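Local structure of NAD(P)H-flavin oxidoreductase (3GBH) at residues Ser82-Ile87 with Ile189-Lys194. The protein probably uses a bound flavin mononucleotide to oxidise NAD(P)H, as a member of the nitroreductase family. Numbering follows the deposited sequence.
Sequences SSAMLI and IAIGKK
With CG1 of Ile191 set opposite the backbone N (chi1 -176°), its other branch, CG2, sits between the backbone N and the carbonyl carbon and reaches CB of Ala84 at 3.9 Å. Leu86, its CG lying beside its own N (chi1 -50°), slants across to the same methyl, CG to Ile191 CG2 4.1 Å, and packs its CB against CB of Ile189. Ala84, Leu86, Ile189 and Ile191 thus form one apolar face of an antiparallel ladder. On the opposite face the selenomethionine Met85, bent at its second and third torsions, folds back over the neighbouring strand: SE comes within 3.6 Å of Ala190 N, and CE meets the Ala190 methyl.

The pairing illustrates how a regular ladder absorbs an extra residue. Leu86 and Ile189 exchange two backbone bonds, as a hydrogen-bonded pair should, although Leu86 N sits well above the carbonyl plane of Ile189. Ile191 N then donates to Ala84 O at 3.0 Å, meeting that carbonyl almost head-on (C=O...N 172°). At the strand's start Ser83 and Ala84 both face Ile191, a classic beta bulge: Ile191 O accepts from Ala84 N and, weakly, from Ser83 N at 2.8 Å. Beyond the bulge Ser83 OG lies over Gly192 CA, and one water donates to that hydroxyl while accepting from Lys193 N at 2.8 Å; Ser83 OG is also hydrogen-bonded to Tyr28 O.

Within this chain the two strands are the inner pair of a four-stranded antiparallel sheet, flanked by strand 54-59 beside 84-91 and strand 160-164 beside 183-192. Helix 132-156 covers the Leu86, Ile189 and Ile191 face through Leu150, Ala147, Met151 and Ala154, whereas helix 76-81 leads into Ser82, just ahead of the bulge.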
ATOM      1  N   SER B  82      11.724 -10.383  38.162  1.00 21.67           N
ATOM      2  CA  SER B  82      12.295  -9.511  37.142  1.00 22.49           C
ATOM      3  C   SER B  82      13.821  -9.376  37.213  1.00 22.20           C
ATOM      4  O   SER B  82      14.439  -9.435  38.307  1.00 22.18           O
ATOM      5  CB  SER B  82      11.675  -8.106  37.235  1.00 22.40           C
ATOM      6  OG  SER B  82      12.012  -7.463  38.448  1.00 23.89           O
ATOM      7  N   SER B  83      14.433  -9.172  36.054  1.00 21.16           N
ATOM      8  CA  SER B  83      15.855  -8.843  36.033  1.00 21.66           C
ATOM      9  C   SER B  83      16.070  -7.485  36.701  1.00 22.33           C
ATOM     10  O   SER B  83      17.068  -7.271  37.366  1.00 20.20           O
ATOM     11  CB  SER B  83      16.382  -8.829  34.606  1.00 23.21           C
ATOM     12  OG  SER B  83      16.386 -10.145  34.081  1.00 24.64           O
ATOM     13  N   ALA B  84      15.120  -6.568  36.479  1.00 20.30           N
ATOM     14  CA  ALA B  84      15.143  -5.276  37.126  1.00 21.08           C
ATOM     15  C   ALA B  84      13.717  -4.756  37.181  1.00 21.29           C
ATOM     16  O   ALA B  84      12.906  -5.059  36.282  1.00 20.36           O
ATOM     17  CB  ALA B  84      16.055  -4.277  36.319  1.00 21.37           C
HETATM   18  N   MSE B  85      13.420  -3.966  38.216  1.00 22.44           N
HETATM   19  CA  MSE B  85      12.221  -3.125  38.229  1.00 22.10           C
HETATM   20  C   MSE B  85      12.647  -1.689  37.963  1.00 22.83           C
HETATM   21  O   MSE B  85      13.306  -1.057  38.797  1.00 23.23           O
HETATM   22  CB  MSE B  85      11.518  -3.212  39.573  1.00 23.71           C
HETATM   23  CG  MSE B  85      10.247  -2.362  39.668  1.00 24.36           C
HETATM   24 SE   MSE B  85       8.828  -2.939  38.465  0.75 21.21          SE
HETATM   25  CE  MSE B  85       8.215  -4.451  39.496  1.00 21.14           C
ATOM     26  N   LEU B  86      12.266  -1.177  36.804  1.00 22.58           N
ATOM     27  CA  LEU B  86      12.568   0.189  36.423  1.00 23.48           C
ATOM     28  C   LEU B  86      11.496   1.062  37.049  1.00 25.09           C
ATOM     29  O   LEU B  86      10.327   0.777  36.879  1.00 26.01           O
ATOM     30  CB  LEU B  86      12.549   0.341  34.906  1.00 23.79           C
ATOM     31  CG  LEU B  86      13.357  -0.669  34.083  1.00 26.51           C
ATOM     32  CD1 LEU B  86      13.346  -0.302  32.603  1.00 30.29           C
ATOM     33  CD2 LEU B  86      14.778  -0.774  34.590  1.00 23.63           C
ATOM     34  N   ILE B  87      11.886   2.080  37.806  1.00 23.08           N
ATOM     35  CA  ILE B  87      10.921   3.065  38.292  1.00 23.45           C
ATOM     36  C   ILE B  87      11.283   4.400  37.663  1.00 23.43           C
ATOM     37  O   ILE B  87      12.383   4.907  37.873  1.00 23.42           O
ATOM     38  CB  ILE B  87      10.907   3.162  39.808  1.00 23.08           C
ATOM     39  CG1 ILE B  87      10.801   1.758  40.435  1.00 25.69           C
ATOM     40  CG2 ILE B  87       9.742   4.055  40.289  1.00 21.62           C
ATOM     41  CD1 ILE B  87      10.898   1.746  41.985  1.00 23.92           C
ATOM     42  N   ILE B 189       8.380  -0.247  35.340  1.00 23.47           N
ATOM     43  CA  ILE B 189       8.417  -1.226  34.258  1.00 23.31           C
ATOM     44  C   ILE B 189       9.240  -2.426  34.695  1.00 22.68           C
ATOM     45  O   ILE B 189      10.446  -2.280  34.889  1.00 22.51           O
ATOM     46  CB  ILE B 189       9.023  -0.640  32.957  1.00 25.41           C
ATOM     47  CG1 ILE B 189       8.341   0.680  32.544  1.00 25.85           C
ATOM     48  CG2 ILE B 189       8.936  -1.670  31.796  1.00 21.11           C
ATOM     49  CD1 ILE B 189       8.892   1.290  31.263  1.00 25.67           C
ATOM     50  N   ALA B 190       8.606  -3.593  34.885  1.00 20.24           N
ATOM     51  CA  ALA B 190       9.363  -4.817  35.146  1.00 21.83           C
ATOM     52  C   ALA B 190       9.991  -5.234  33.833  1.00 22.04           C
ATOM     53  O   ALA B 190       9.330  -5.183  32.805  1.00 21.11           O
ATOM     54  CB  ALA B 190       8.446  -5.989  35.694  1.00 21.05           C
ATOM     55  N   ILE B 191      11.242  -5.683  33.871  1.00 22.51           N
ATOM     56  CA  ILE B 191      11.914  -6.129  32.654  1.00 21.85           C
ATOM     57  C   ILE B 191      12.711  -7.394  32.964  1.00 22.32           C
ATOM     58  O   ILE B 191      13.264  -7.542  34.044  1.00 20.05           O
ATOM     59  CB  ILE B 191      12.810  -4.999  32.072  1.00 23.11           C
ATOM     60  CG1 ILE B 191      13.440  -5.419  30.731  1.00 23.76           C
ATOM     61  CG2 ILE B 191      13.914  -4.579  33.072  1.00 20.42           C
ATOM     62  CD1 ILE B 191      14.174  -4.258  30.033  1.00 22.35           C
ATOM     63  N   GLY B 192      12.705  -8.325  32.025  1.00 20.96           N
ATOM     64  CA  GLY B 192      13.453  -9.550  32.179  1.00 21.34           C
ATOM     65  C   GLY B 192      13.187 -10.458  31.015  1.00 20.85           C
ATOM     66  O   GLY B 192      12.568 -10.048  30.015  1.00 19.46           O
ATOM     67  N   LYS B 193      13.633 -11.691  31.164  1.00 21.99           N
ATOM     68  CA  LYS B 193      13.385 -12.753  30.207  1.00 24.13           C
ATOM     69  C   LYS B 193      12.130 -13.485  30.641  1.00 23.87           C
ATOM     70  O   LYS B 193      12.029 -13.904  31.794  1.00 23.58           O
ATOM     71  CB  LYS B 193      14.575 -13.714  30.191  1.00 24.76           C
ATOM     72  CG  LYS B 193      14.454 -14.858  29.223  1.00 27.70           C
ATOM     73  CD  LYS B 193      15.779 -15.619  29.132  1.00 28.61           C
ATOM     74  CE  LYS B 193      15.713 -16.823  28.172  1.00 34.13           C
ATOM     75  NZ  LYS B 193      14.709 -17.830  28.616  1.00 37.87           N
ATOM     76  N   LYS B 194      11.181 -13.678  29.728  1.00 24.05           N
ATOM     77  CA  LYS B 194       9.890 -14.283  30.110  1.00 25.34           C
ATOM     78  C   LYS B 194      10.037 -15.725  30.577  1.00 24.36           C
ATOM     79  O   LYS B 194      10.822 -16.489  29.996  1.00 25.04           O
ATOM     80  CB  LYS B 194       8.849 -14.175  28.981  1.00 24.79           C
ATOM     81  CG  LYS B 194       8.970 -15.162  27.847  1.00 29.92           C
ATOM     82  CD  LYS B 194       7.835 -14.923  26.827  1.00 29.70           C
ATOM     83  CE  LYS B 194       7.879 -15.888  25.638  1.00 35.25           C
ATOM     84  NZ  LYS B 194       6.730 -15.654  24.710  1.00 35.57           N
TER
HETATM   85  O   HOH W   1      14.412 -12.424  33.784  1.00 19.87           O